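Local coordinates for 4-phosphoerythronate dehydrogenase (Lactobacillus jensenii, PDB 4PRK), which probably acts as an NAD-dependent D-lactate dehydrogenase, interconverting pyruvate and D-lactate, at residues A[149-154]-A[172-177]; A[198-203]-A[223-228]; A[206-211]-A[235-240]; A[230-235]-A[258-263]. All blocks are in the same frame, centred on the assembly; numbering follows the deposited sequence.

Contact 1 (A[149-154]-A[172-177])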
loop_
_atom_site.group_PDB
_atom_site.type_symbol
_atom_site.label_atom_id
_atom_site.label_comp_id
_atom_site.label_asym_id
_atom_site.label_seq_id
_atom_site.Cartn_x
_atom_site.Cartn_y
_atom_site.Cartn_z
ATOM N N ILE A 149 -15.479 -1.325 5.026
ATOM C CA ILE A 149 -15.868 -2.055 3.860
ATOM C C ILE A 149 -16.275 -3.391 4.384
ATOM O O ILE A 149 -15.621 -3.945 5.290
ATOM C CB ILE A 149 -14.672 -2.311 2.925
ATOM C CG1 ILE A 149 -13.838 -1.037 2.715
ATOM C CG2 ILE A 149 -15.148 -2.960 1.668
ATOM C CD1 ILE A 149 -14.517 0.100 1.930
ATOM N N GLY A 150 -17.353 -3.926 3.826
ATOM C CA GLY A 150 -17.845 -5.231 4.225
ATOM C C GLY A 150 -18.019 -6.108 3.032
ATOM O O GLY A 150 -18.719 -5.761 2.053
ATOM N N LEU A 151 -17.332 -7.212 3.070
ATOM C CA LEU A 151 -17.336 -8.155 1.957
ATOM C C LEU A 151 -18.152 -9.407 2.318
ATOM O O LEU A 151 -17.900 -10.004 3.352
ATOM C CB LEU A 151 -15.896 -8.578 1.630
ATOM C CG LEU A 151 -14.864 -7.493 1.311
ATOM C CD1 LEU A 151 -13.592 -8.230 0.871
ATOM C CD2 LEU A 151 -15.327 -6.645 0.177
ATOM N N ILE A 152 -19.085 -9.828 1.461
ATOM C CA ILE A 152 -19.850 -11.061 1.718
ATOM C C ILE A 152 -19.314 -12.112 0.795
ATOM O O ILE A 152 -19.611 -12.101 -0.385
ATOM C CB ILE A 152 -21.348 -10.900 1.445
ATOM C CG1 ILE A 152 -21.917 -9.698 2.207
ATOM C CG2 ILE A 152 -22.079 -12.172 1.891
ATOM C CD1 ILE A 152 -21.607 -9.736 3.682
ATOM N N GLY A 153 -18.483 -12.998 1.305
ATOM C CA GLY A 153 -17.611 -13.772 0.422
ATOM C C GLY A 153 -16.307 -13.020 0.140
ATOM O O GLY A 153 -16.262 -11.796 0.161
ATOM N N VAL A 154 -15.233 -13.759 -0.096
ATOM C CA VAL A 154 -13.955 -13.165 -0.502
ATOM C C VAL A 154 -13.522 -13.703 -1.872
ATOM O O VAL A 154 -13.886 -13.119 -2.913
ATOM C CB VAL A 154 -12.894 -13.417 0.578
ATOM C CG1 VAL A 154 -11.563 -12.801 0.158
ATOM C CG2 VAL A 154 -13.397 -12.847 1.906
ATOM N N VAL A 172 -11.447 -3.064 6.475
ATOM C CA VAL A 172 -12.168 -4.036 5.695
ATOM C C VAL A 172 -12.519 -5.267 6.545
ATOM O O VAL A 172 -11.645 -5.877 7.145
ATOM C CB VAL A 172 -11.343 -4.517 4.486
ATOM C CG1 VAL A 172 -12.127 -5.543 3.643
ATOM C CG2 VAL A 172 -10.932 -3.349 3.655
ATOM N N LEU A 173 -13.796 -5.628 6.535
ATOM C CA LEU A 173 -14.323 -6.801 7.196
ATOM C C LEU A 173 -14.852 -7.721 6.134
ATOM O O LEU A 173 -15.350 -7.255 5.110
ATOM C CB LEU A 173 -15.516 -6.436 8.100
ATOM C CG LEU A 173 -15.302 -5.478 9.267
ATOM C CD1 LEU A 173 -16.591 -5.067 9.910
ATOM C CD2 LEU A 173 -14.383 -6.125 10.308
ATOM N N ALA A 174 -14.773 -9.023 6.379
ATOM C CA ALA A 174 -15.325 -9.981 5.441
ATOM C C ALA A 174 -15.993 -11.160 6.139
ATOM O O ALA A 174 -15.461 -11.663 7.122
ATOM C CB ALA A 174 -14.208 -10.493 4.535
ATOM N N TYR A 175 -17.138 -11.596 5.613
ATOM C CA TYR A 175 -17.794 -12.827 6.024
ATOM C C TYR A 175 -17.400 -13.904 5.048
ATOM O O TYR A 175 -17.450 -13.695 3.853
ATOM C CB TYR A 175 -19.337 -12.714 6.045
ATOM C CG TYR A 175 -19.965 -14.103 6.303
ATOM C CD1 TYR A 175 -19.753 -14.748 7.513
ATOM C CD2 TYR A 175 -20.673 -14.776 5.327
ATOM C CE1 TYR A 175 -20.257 -15.997 7.748
ATOM C CE2 TYR A 175 -21.205 -16.014 5.576
ATOM C CZ TYR A 175 -20.992 -16.609 6.796
ATOM O OH TYR A 175 -21.469 -17.875 7.082
ATOM N N ASP A 176 -16.992 -15.065 5.536
ATOM C CA ASP A 176 -16.745 -16.187 4.640
ATOM C C ASP A 176 -16.879 -17.526 5.366
ATOM O O ASP A 176 -16.815 -17.567 6.573
ATOM C CB ASP A 176 -15.358 -16.056 3.974
ATOM C CG ASP A 176 -15.267 -16.823 2.628
ATOM O OD1 ASP A 176 -15.995 -17.809 2.381
ATOM O OD2 ASP A 176 -14.445 -16.457 1.802
ATOM N N VAL A 177 -17.022 -18.599 4.621
ATOM C CA VAL A 177 -17.198 -19.909 5.208
ATOM C C VAL A 177 -15.932 -20.741 5.080
ATOM O O VAL A 177 -15.942 -21.887 5.481
ATOM C CB VAL A 177 -18.434 -20.674 4.640
ATOM C CG1 VAL A 177 -19.724 -19.996 5.062
ATOM C CG2 VAL A 177 -18.388 -20.792 3.123
#
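Leu-151 packs on Val-172 through CG and on Ala-174 through CB, within the first beta-alpha-beta unit of the Rossmann fold, where parallel strands 148-152 and 171-175 are joined by helix 155-167. Four backbone bonds pair the strands, from Leu-173 N with Ile-149 O to Gly-153 N with Tyr-175 O. The two branches of Val-172 divide the work: CG2 rests 3.8 Å from Ile-149 CG1, while CG1, anti to the backbone N (chi1 -179°), slants across to Leu-151 CG. These apolar groups share the sheet face packed by helix 155-167, with Leu-151 touching Val-161 and Ala-162. On the other face, Ile-152 CD1 comes only loosely near Tyr-175 CB. Past the strands, Gly-153 begins a GxGxxG-type turn with backbone angles unfavourable to any side chain. Asp-176, just past the second strand, stands where NAD-dependent relatives usually carry an acid for the adenosine ribose. Its side chain crosses Val-154 at about a right angle, OD2 receiving a weak 3.4 Å bond from Val-154 N, while OD1 accepts from Val-177 N at 2.6 Å. With an alanine in place of Asp-176, both N-H groups would probably lose their carboxylate partner. On the Leu-151 face, Val-154 CG2 lies 3.6 Å from Ala-174 CB.

Contact 2 (A[198-203]-A[223-228])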
loop_
_atom_site.group_PDB
_atom_site.type_symbol
_atom_site.label_atom_id
_atom_site.label_comp_id
_atom_site.label_asym_id
_atom_site.label_seq_id
_atom_site.Cartn_x
_atom_site.Cartn_y
_atom_site.Cartn_z
ATOM N N GLU A 198 -22.057 -3.084 10.256
ATOM C CA GLU A 198 -20.976 -2.153 10.493
ATOM C C GLU A 198 -20.391 -1.610 9.199
ATOM O O GLU A 198 -19.636 -0.631 9.216
ATOM C CB GLU A 198 -19.860 -2.840 11.252
ATOM C CG GLU A 198 -20.316 -3.644 12.456
ATOM C CD GLU A 198 -20.326 -2.861 13.723
ATOM O OE1 GLU A 198 -19.856 -1.712 13.731
ATOM O OE2 GLU A 198 -20.835 -3.387 14.724
ATOM N N ALA A 199 -20.700 -2.237 8.073
ATOM C CA ALA A 199 -20.066 -1.792 6.839
ATOM C C ALA A 199 -20.719 -0.536 6.304
ATOM O O ALA A 199 -21.924 -0.463 6.256
ATOM C CB ALA A 199 -20.055 -2.871 5.788
ATOM N N ASP A 200 -19.928 0.441 5.874
ATOM C CA ASP A 200 -20.484 1.572 5.099
ATOM C C ASP A 200 -20.553 1.275 3.608
ATOM O O ASP A 200 -21.318 1.927 2.881
ATOM C CB ASP A 200 -19.665 2.829 5.287
ATOM C CG ASP A 200 -19.434 3.146 6.731
ATOM O OD1 ASP A 200 -20.416 3.305 7.466
ATOM O OD2 ASP A 200 -18.266 3.238 7.114
ATOM N N ILE A 201 -19.717 0.337 3.138
ATOM C CA ILE A 201 -19.735 -0.115 1.741
ATOM C C ILE A 201 -19.686 -1.621 1.710
ATOM O O ILE A 201 -18.764 -2.229 2.246
ATOM C CB ILE A 201 -18.539 0.390 0.930
ATOM C CG1 ILE A 201 -18.640 1.902 0.680
ATOM C CG2 ILE A 201 -18.512 -0.340 -0.393
ATOM C CD1 ILE A 201 -17.334 2.576 0.320
ATOM N N ILE A 202 -20.699 -2.221 1.118
ATOM C CA ILE A 202 -20.843 -3.682 1.090
ATOM C C ILE A 202 -20.610 -4.149 -0.314
ATOM O O ILE A 202 -21.263 -3.675 -1.233
ATOM C CB ILE A 202 -22.275 -4.121 1.485
ATOM C CG1 ILE A 202 -22.478 -3.765 2.956
ATOM C CG2 ILE A 202 -22.426 -5.601 1.267
ATOM C CD1 ILE A 202 -23.869 -3.945 3.509
ATOM N N SER A 203 -19.720 -5.100 -0.484
ATOM C CA SER A 203 -19.483 -5.640 -1.785
ATOM C C SER A 203 -19.615 -7.123 -1.759
ATOM O O SER A 203 -19.081 -7.757 -0.848
ATOM C CB SER A 203 -18.103 -5.223 -2.326
ATOM O OG SER A 203 -17.910 -5.823 -3.599
ATOM N N GLU A 223 -31.109 -4.381 7.908
ATOM C CA GLU A 223 -29.982 -4.474 8.840
ATOM C C GLU A 223 -28.839 -3.507 8.511
ATOM O O GLU A 223 -28.028 -3.222 9.367
ATOM C CB GLU A 223 -29.445 -5.909 8.884
ATOM C CG GLU A 223 -30.405 -6.914 9.545
ATOM C CD GLU A 223 -30.021 -8.384 9.328
ATOM O OE1 GLU A 223 -30.341 -8.935 8.242
ATOM O OE2 GLU A 223 -29.432 -9.011 10.255
ATOM N N MET A 224 -28.734 -3.046 7.263
ATOM C CA MET A 224 -27.594 -2.242 6.838
ATOM C C MET A 224 -27.720 -0.818 7.358
ATOM O O MET A 224 -28.810 -0.378 7.754
ATOM C CB MET A 224 -27.568 -2.144 5.325
ATOM C CG MET A 224 -27.135 -3.404 4.628
ATOM S SD MET A 224 -27.473 -3.223 2.877
ATOM C CE MET A 224 -27.684 -4.944 2.453
ATOM N N LYS A 225 -26.625 -0.070 7.337
ATOM C CA LYS A 225 -26.705 1.335 7.739
ATOM C C LYS A 225 -27.487 2.107 6.657
ATOM O O LYS A 225 -27.474 1.729 5.461
ATOM C CB LYS A 225 -25.290 1.876 7.956
ATOM C CG LYS A 225 -24.600 1.083 9.031
ATOM C CD LYS A 225 -23.105 1.214 9.032
ATOM C CE LYS A 225 -22.677 2.587 9.393
ATOM N NZ LYS A 225 -21.233 2.442 9.757
ATOM N N ASN A 226 -28.170 3.168 7.040
ATOM C CA ASN A 226 -29.006 3.858 6.065
ATOM C C ASN A 226 -28.184 4.676 5.041
ATOM O O ASN A 226 -28.678 5.013 3.966
ATOM C CB ASN A 226 -30.064 4.727 6.717
ATOM C CG ASN A 226 -31.048 3.943 7.607
ATOM O OD1 ASN A 226 -31.468 2.785 7.362
ATOM N ND2 ASN A 226 -31.466 4.637 8.664
ATOM N N ASP A 227 -26.934 4.983 5.352
ATOM C CA ASP A 227 -26.049 5.618 4.343
ATOM C C ASP A 227 -25.118 4.567 3.696
ATOM O O ASP A 227 -24.100 4.919 3.169
ATOM C CB ASP A 227 -25.279 6.836 4.917
ATOM C CG ASP A 227 -24.736 6.585 6.308
ATOM O OD1 ASP A 227 -24.916 5.454 6.825
ATOM O OD2 ASP A 227 -24.123 7.502 6.908
ATOM N N ALA A 228 -25.518 3.292 3.706
ATOM C CA ALA A 228 -24.709 2.185 3.133
ATOM C C ALA A 228 -24.763 2.187 1.634
ATOM O O ALA A 228 -25.754 2.585 1.024
ATOM C CB ALA A 228 -25.171 0.814 3.614
HETATM O O HOH W 1 -21.231 5.087 2.991
#
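Lys-225 reaches over the end of helix 192-198 to form a salt bridge with Asp-200, NZ lying 2.6 Å from OD1. The ammonium meets OD1 on its syn side, 31° out of the carboxylate plane; the two side chains cross obliquely. Lys-225 CD passes 3.5 Å from Ala-199 O, and the bend at chi3 (67°) then turns CE and NZ to Asp-200 OD1. Asp-200 is held from behind as well, since OD2 accepts from Thr-148 N. A methionine in place of the lysine would probably leave Asp-200 OD1 without its counter-charge, and the acid steadied mainly through OD2.

This is the looser, solvent-facing half of the contact. Here a water donates to both Asp-200 O and Asp-227 O, bridging the two carbonyls beside the type I turn from Lys-225 to Ala-228. At the border between the halves, the buried Ala-228 brings its CA-H toward Asp-200 O, CA lying 3.4 Å from that oxygen. The other half is buried and tight: Ile-202 drives CD1 into the extended Met-224 chain, 3.5 Å from CG, closer than carbons usually pack, and 3.7 Å from SD. Both residues are apolar and enclosed, Met-224 touching Ile-216 and Ile-253, Ile-202 touching Leu-196 and Leu-230. The contact thus lies at the N-terminal edge of the parallel Rossmann sheet, where the exit of helix 192-198 into strand 201-204 meets the turn that carries helix 218-223 into strand 229-232.

Contact 3 (A[206-211]-A[235-240])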
loop_
_atom_site.group_PDB
_atom_site.type_symbol
_atom_site.label_atom_id
_atom_site.label_comp_id
_atom_site.label_asym_id
_atom_site.label_seq_id
_atom_site.Cartn_x
_atom_site.Cartn_y
_atom_site.Cartn_z
ATOM N N THR A 206 -19.917 -13.818 -3.515
ATOM C CA THR A 206 -20.445 -15.104 -3.093
ATOM C C THR A 206 -20.891 -15.830 -4.358
ATOM O O THR A 206 -21.472 -15.213 -5.239
ATOM C CB THR A 206 -21.635 -14.924 -2.105
ATOM O OG1 THR A 206 -21.152 -14.464 -0.854
ATOM C CG2 THR A 206 -22.373 -16.208 -1.857
ATOM N N PRO A 207 -20.594 -17.147 -4.460
ATOM C CA PRO A 207 -21.094 -17.909 -5.620
ATOM C C PRO A 207 -22.588 -17.993 -5.558
ATOM O O PRO A 207 -23.138 -18.110 -4.482
ATOM C CB PRO A 207 -20.490 -19.311 -5.421
ATOM C CG PRO A 207 -20.123 -19.374 -4.005
ATOM C CD PRO A 207 -19.768 -17.979 -3.571
ATOM N N LEU A 208 -23.242 -17.900 -6.702
ATOM C CA LEU A 208 -24.678 -18.134 -6.779
ATOM C C LEU A 208 -24.924 -19.606 -6.694
ATOM O O LEU A 208 -24.443 -20.367 -7.514
ATOM C CB LEU A 208 -25.264 -17.624 -8.091
ATOM C CG LEU A 208 -26.744 -17.972 -8.238
ATOM C CD1 LEU A 208 -27.523 -17.377 -7.071
ATOM C CD2 LEU A 208 -27.308 -17.498 -9.576
ATOM N N LEU A 209 -25.682 -19.992 -5.695
ATOM C CA LEU A 209 -26.091 -21.363 -5.478
ATOM C C LEU A 209 -27.528 -21.331 -5.029
ATOM O O LEU A 209 -28.072 -20.264 -4.734
ATOM C CB LEU A 209 -25.254 -21.960 -4.356
ATOM C CG LEU A 209 -23.731 -21.924 -4.481
ATOM C CD1 LEU A 209 -23.155 -21.863 -3.085
ATOM C CD2 LEU A 209 -23.195 -23.135 -5.244
ATOM N N LYS A 210 -28.148 -22.496 -4.928
ATOM C CA LYS A 210 -29.502 -22.564 -4.423
ATOM C C LYS A 210 -29.579 -21.839 -3.081
ATOM O O LYS A 210 -30.437 -20.989 -2.884
ATOM C CB LYS A 210 -29.934 -24.008 -4.285
ATOM C CG LYS A 210 -31.314 -24.213 -3.659
ATOM C CD LYS A 210 -31.660 -25.712 -3.587
ATOM C CE LYS A 210 -32.924 -26.019 -2.791
ATOM N NZ LYS A 210 -32.836 -27.389 -2.212
ATOM N N SER A 211 -28.658 -22.130 -2.175
ATOM C CA SER A 211 -28.727 -21.548 -0.861
ATOM C C SER A 211 -28.443 -20.049 -0.787
ATOM O O SER A 211 -28.657 -19.474 0.276
ATOM C CB SER A 211 -27.742 -22.231 0.050
ATOM O OG SER A 211 -26.422 -21.963 -0.397
ATOM N N ARG A 235 -23.135 -11.754 -8.813
ATOM C CA ARG A 235 -24.215 -12.366 -9.591
ATOM C C ARG A 235 -25.508 -11.717 -9.211
ATOM O O ARG A 235 -25.792 -11.521 -8.018
ATOM C CB ARG A 235 -24.299 -13.862 -9.319
ATOM C CG ARG A 235 -23.084 -14.711 -9.684
ATOM C CD ARG A 235 -22.766 -14.777 -11.163
ATOM N NE ARG A 235 -23.862 -15.349 -11.942
ATOM C CZ ARG A 235 -24.092 -16.646 -12.094
ATOM N NH1 ARG A 235 -25.153 -17.026 -12.789
ATOM N NH2 ARG A 235 -23.319 -17.567 -11.530
ATOM N N GLY A 236 -26.289 -11.309 -10.209
ATOM C CA GLY A 236 -27.518 -10.570 -9.938
ATOM C C GLY A 236 -28.469 -11.279 -8.976
ATOM O O GLY A 236 -29.107 -10.648 -8.133
ATOM N N GLU A 237 -28.568 -12.600 -9.093
ATOM C CA GLU A 237 -29.607 -13.312 -8.359
ATOM C C GLU A 237 -29.328 -13.397 -6.856
ATOM O O GLU A 237 -30.148 -13.914 -6.078
ATOM C CB GLU A 237 -29.776 -14.720 -8.914
ATOM C CG GLU A 237 -30.319 -14.770 -10.342
ATOM C CD GLU A 237 -29.276 -14.446 -11.402
ATOM O OE1 GLU A 237 -28.063 -14.292 -11.079
ATOM O OE2 GLU A 237 -29.712 -14.307 -12.555
ATOM N N LEU A 238 -28.176 -12.887 -6.442
ATOM C CA LEU A 238 -27.872 -12.801 -5.031
ATOM C C LEU A 238 -28.708 -11.769 -4.361
ATOM O O LEU A 238 -28.861 -11.824 -3.169
ATOM C CB LEU A 238 -26.424 -12.404 -4.812
ATOM C CG LEU A 238 -25.374 -13.362 -5.316
ATOM C CD1 LEU A 238 -24.032 -12.679 -5.092
ATOM C CD2 LEU A 238 -25.476 -14.683 -4.578
ATOM N N VAL A 239 -29.194 -10.804 -5.126
ATOM C CA VAL A 239 -29.889 -9.646 -4.593
ATOM C C VAL A 239 -31.329 -9.643 -5.074
ATOM O O VAL A 239 -31.574 -9.777 -6.258
ATOM C CB VAL A 239 -29.230 -8.359 -5.079
ATOM C CG1 VAL A 239 -30.065 -7.155 -4.670
ATOM C CG2 VAL A 239 -27.798 -8.257 -4.527
ATOM N N ASP A 240 -32.261 -9.480 -4.141
ATOM C CA ASP A 240 -33.680 -9.309 -4.456
ATOM C C ASP A 240 -33.877 -7.884 -4.944
ATOM O O ASP A 240 -33.981 -6.961 -4.126
ATOM C CB ASP A 240 -34.531 -9.539 -3.176
ATOM C CG ASP A 240 -36.056 -9.365 -3.405
ATOM O OD1 ASP A 240 -36.527 -8.556 -4.236
ATOM O OD2 ASP A 240 -36.788 -10.046 -2.701
HETATM O O HOH W 2 -21.162 -17.685 -9.358
#
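Leu-208 plugs into a cup formed by Arg-235, Glu-237 and Leu-238, and it has the most surface buried of any residue in the contact. With CG anti to the backbone N (chi1 175°), its forked end is carried across toward the other loop, where both methyls rest on Glu-237 CB before parting. CD2 goes on to sit over one face of the Arg-235 guanidinium, 3.9 Å from NH1 and displaced toward the rim. The same methyl lies 3.8 Å from Glu-237 CB and 3.6 Å from Glu-237 OE1, the two side chains crossing at about a right angle. CD1 goes on to face Leu-238 CD2 at 4.2 Å.

The loops follow neighbouring strands of the Rossmann sheet: strand 201-204 leads into segment 206-211, and strand 229-232 leads into segment 235-240, both at the C-terminal edge where such folds bind their cofactor. In related 2-hydroxyacid dehydrogenases the arginine at this place helps hold the substrate carboxylate, and the position of Arg-235 is consistent with that. Its chain is bent at chi2 and chi3, which curls the guanidinium back beside Leu-208 CB.

Leu-238, in the short 3-10 turn 236-238, covers the backbone next to Thr-206, CD1 lying 3.6 Å from Thr-206 O. The hydroxyl of Thr-206 turns instead to Ile-152 O. At the guanidinium edge, in its plane, a water takes a bond from Arg-235 NH2 at 3.1 Å and a weak one from Leu-208 N.

Contact 4 (A[230-235]-A[258-263])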
loop_
_atom_site.group_PDB
_atom_site.type_symbol
_atom_site.label_atom_id
_atom_site.label_comp_id
_atom_site.label_asym_id
_atom_site.label_seq_id
_atom_site.Cartn_x
_atom_site.Cartn_y
_atom_site.Cartn_z
ATOM N N LEU A 230 -24.239 -0.383 -1.521
ATOM C CA LEU A 230 -24.233 -1.781 -1.823
ATOM C C LEU A 230 -23.620 -1.953 -3.204
ATOM O O LEU A 230 -24.034 -1.300 -4.126
ATOM C CB LEU A 230 -25.659 -2.370 -1.845
ATOM C CG LEU A 230 -25.667 -3.865 -2.311
ATOM C CD1 LEU A 230 -24.841 -4.722 -1.363
ATOM C CD2 LEU A 230 -27.068 -4.490 -2.427
ATOM N N ILE A 231 -22.648 -2.844 -3.342
ATOM C CA ILE A 231 -22.038 -3.108 -4.643
ATOM C C ILE A 231 -22.215 -4.571 -4.949
ATOM O O ILE A 231 -21.824 -5.378 -4.155
ATOM C CB ILE A 231 -20.527 -2.803 -4.617
ATOM C CG1 ILE A 231 -20.227 -1.339 -4.313
ATOM C CG2 ILE A 231 -19.887 -3.213 -5.941
ATOM C CD1 ILE A 231 -20.714 -0.344 -5.339
ATOM N N ASN A 232 -22.782 -4.908 -6.108
ATOM C CA ASN A 232 -22.849 -6.293 -6.623
ATOM C C ASN A 232 -22.253 -6.421 -8.029
ATOM O O ASN A 232 -22.891 -6.102 -9.058
ATOM C CB ASN A 232 -24.279 -6.789 -6.725
ATOM C CG ASN A 232 -24.351 -8.268 -7.061
ATOM O OD1 ASN A 232 -23.350 -8.999 -6.933
ATOM N ND2 ASN A 232 -25.522 -8.722 -7.474
ATOM N N ALA A 233 -21.046 -6.950 -8.048
ATOM C CA ALA A 233 -20.362 -7.325 -9.259
ATOM C C ALA A 233 -20.105 -8.818 -9.275
ATOM O O ALA A 233 -19.230 -9.285 -10.024
ATOM C CB ALA A 233 -19.056 -6.584 -9.398
ATOM N N ALA A 234 -20.899 -9.544 -8.508
ATOM C CA ALA A 234 -20.820 -10.986 -8.496
ATOM C C ALA A 234 -21.928 -11.628 -9.336
ATOM O O ALA A 234 -21.698 -11.976 -10.463
ATOM C CB ALA A 234 -20.858 -11.498 -7.066
ATOM N N ARG A 235 -23.135 -11.754 -8.813
ATOM C CA ARG A 235 -24.215 -12.366 -9.591
ATOM C C ARG A 235 -25.508 -11.717 -9.211
ATOM O O ARG A 235 -25.792 -11.521 -8.018
ATOM C CB ARG A 235 -24.299 -13.862 -9.319
ATOM C CG ARG A 235 -23.084 -14.711 -9.684
ATOM C CD ARG A 235 -22.766 -14.777 -11.163
ATOM N NE ARG A 235 -23.862 -15.349 -11.942
ATOM C CZ ARG A 235 -24.092 -16.646 -12.094
ATOM N NH1 ARG A 235 -25.153 -17.026 -12.789
ATOM N NH2 ARG A 235 -23.319 -17.567 -11.530
ATOM N N LEU A 258 -24.356 -1.835 -9.502
ATOM C CA LEU A 258 -24.674 -3.186 -9.932
ATOM C C LEU A 258 -24.036 -3.403 -11.255
ATOM O O LEU A 258 -24.282 -2.630 -12.164
ATOM C CB LEU A 258 -26.185 -3.382 -10.054
ATOM C CG LEU A 258 -27.010 -2.820 -8.868
ATOM C CD1 LEU A 258 -28.470 -2.760 -9.205
ATOM C CD2 LEU A 258 -26.842 -3.636 -7.616
ATOM N N ASP A 259 -23.228 -4.444 -11.387
ATOM C CA ASP A 259 -22.718 -4.826 -12.729
ATOM C C ASP A 259 -23.523 -6.000 -13.265
ATOM O O ASP A 259 -23.257 -6.492 -14.355
ATOM C CB ASP A 259 -21.266 -5.254 -12.631
ATOM C CG ASP A 259 -20.615 -5.419 -13.991
ATOM O OD1 ASP A 259 -20.714 -4.462 -14.808
ATOM O OD2 ASP A 259 -19.999 -6.502 -14.237
ATOM N N THR A 260 -24.484 -6.460 -12.466
ATOM C CA THR A 260 -25.252 -7.649 -12.753
ATOM C C THR A 260 -26.566 -7.521 -12.007
ATOM O O THR A 260 -26.576 -6.892 -10.962
ATOM C CB THR A 260 -24.554 -8.893 -12.257
ATOM O OG1 THR A 260 -25.354 -10.028 -12.569
ATOM C CG2 THR A 260 -24.314 -8.836 -10.711
ATOM N N LEU A 261 -27.651 -8.071 -12.577
ATOM C CA LEU A 261 -29.035 -7.926 -12.082
ATOM C C LEU A 261 -29.783 -9.209 -12.382
ATOM O O LEU A 261 -29.563 -9.797 -13.408
ATOM C CB LEU A 261 -29.803 -6.812 -12.848
ATOM C CG LEU A 261 -29.657 -5.345 -12.456
ATOM C CD1 LEU A 261 -30.341 -4.440 -13.456
ATOM C CD2 LEU A 261 -30.161 -5.086 -11.049
ATOM N N ALA A 262 -30.667 -9.614 -11.505
ATOM C CA ALA A 262 -31.574 -10.735 -11.773
ATOM C C ALA A 262 -32.323 -10.513 -13.090
ATOM O O ALA A 262 -32.769 -9.396 -13.371
ATOM C CB ALA A 262 -32.570 -10.892 -10.629
ATOM N N HIS A 263 -32.409 -11.559 -13.903
ATOM C CA HIS A 263 -33.079 -11.498 -15.215
ATOM C C HIS A 263 -32.337 -10.716 -16.266
ATOM O O HIS A 263 -32.917 -10.384 -17.324
ATOM C CB HIS A 263 -34.512 -10.938 -15.078
ATOM C CG HIS A 263 -35.343 -11.721 -14.120
ATOM N ND1 HIS A 263 -35.907 -11.166 -12.993
ATOM C CD2 HIS A 263 -35.650 -13.039 -14.089
ATOM C CE1 HIS A 263 -36.556 -12.103 -12.328
ATOM N NE2 HIS A 263 -36.405 -13.248 -12.967
HETATM O O HOH W 3 -27.825 -7.107 -8.343
HETATM O O HOH W 4 -19.047 -8.728 -12.774
#
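The carboxamide of Asn-232 carries Thr-260 CG2 over one of its faces, the methyl 3.5 Å from ND2 and 3.7 Å from CG. At the amide edge, ND2 donates to Arg-235 O at 2.9 Å, in the amide plane and almost straight (176°), and also to a water that in turn donates to Thr-260 O. OD1 accepts from Ala-234 N, on the face side where the methyl lies, which closes an Asx turn; a weak bond from Arg-235 N joins it. With both ends of the amide gripped, its rotation is fixed, and the chain is curled so that the carbonyl carbon of Arg-235 lies 3.5 Å from Thr-260 CG2. This methyl fits between them because OG1 takes the place anti to the backbone N (chi1 -180°), where Glu-264 OE2 binds it.

Behind this, Asp-259 N donates to Asn-232 O at 2.9 Å, extending the parallel pairing of Asn-232 with Leu-258. The Asp-259 carboxylate is held by Thr-293, Ser-296 and Ala-297, and a water links OD2 to Ala-233 O. Such loops at the C-terminal ends of strands 229-232 and 255-258 form the cofactor-facing edge of the Rossmann fold in D-2-hydroxyacid dehydrogenases.

From the N terminus, contact 1 comes first, closing the loop round helix 155-167 before any other opens. Contact 2 then runs from 198 to 228. Contact 3 starts within that span, at 206, and ends beyond it, at 240, so the two cross; contact 4, opening at 230, crosses contact 3 in turn and shares Arg-235 with it. None nests. Gly-150 ties contact 1 to contact 2 through backbone bonds to Ile-201 and Ser-203, and Ile-202 O bonds Ile-231 N to bring in contact 4. Contact 2 lies at the N-terminal edge of the sheet, whereas contacts 3 and 4 join loops at its C-terminal edge.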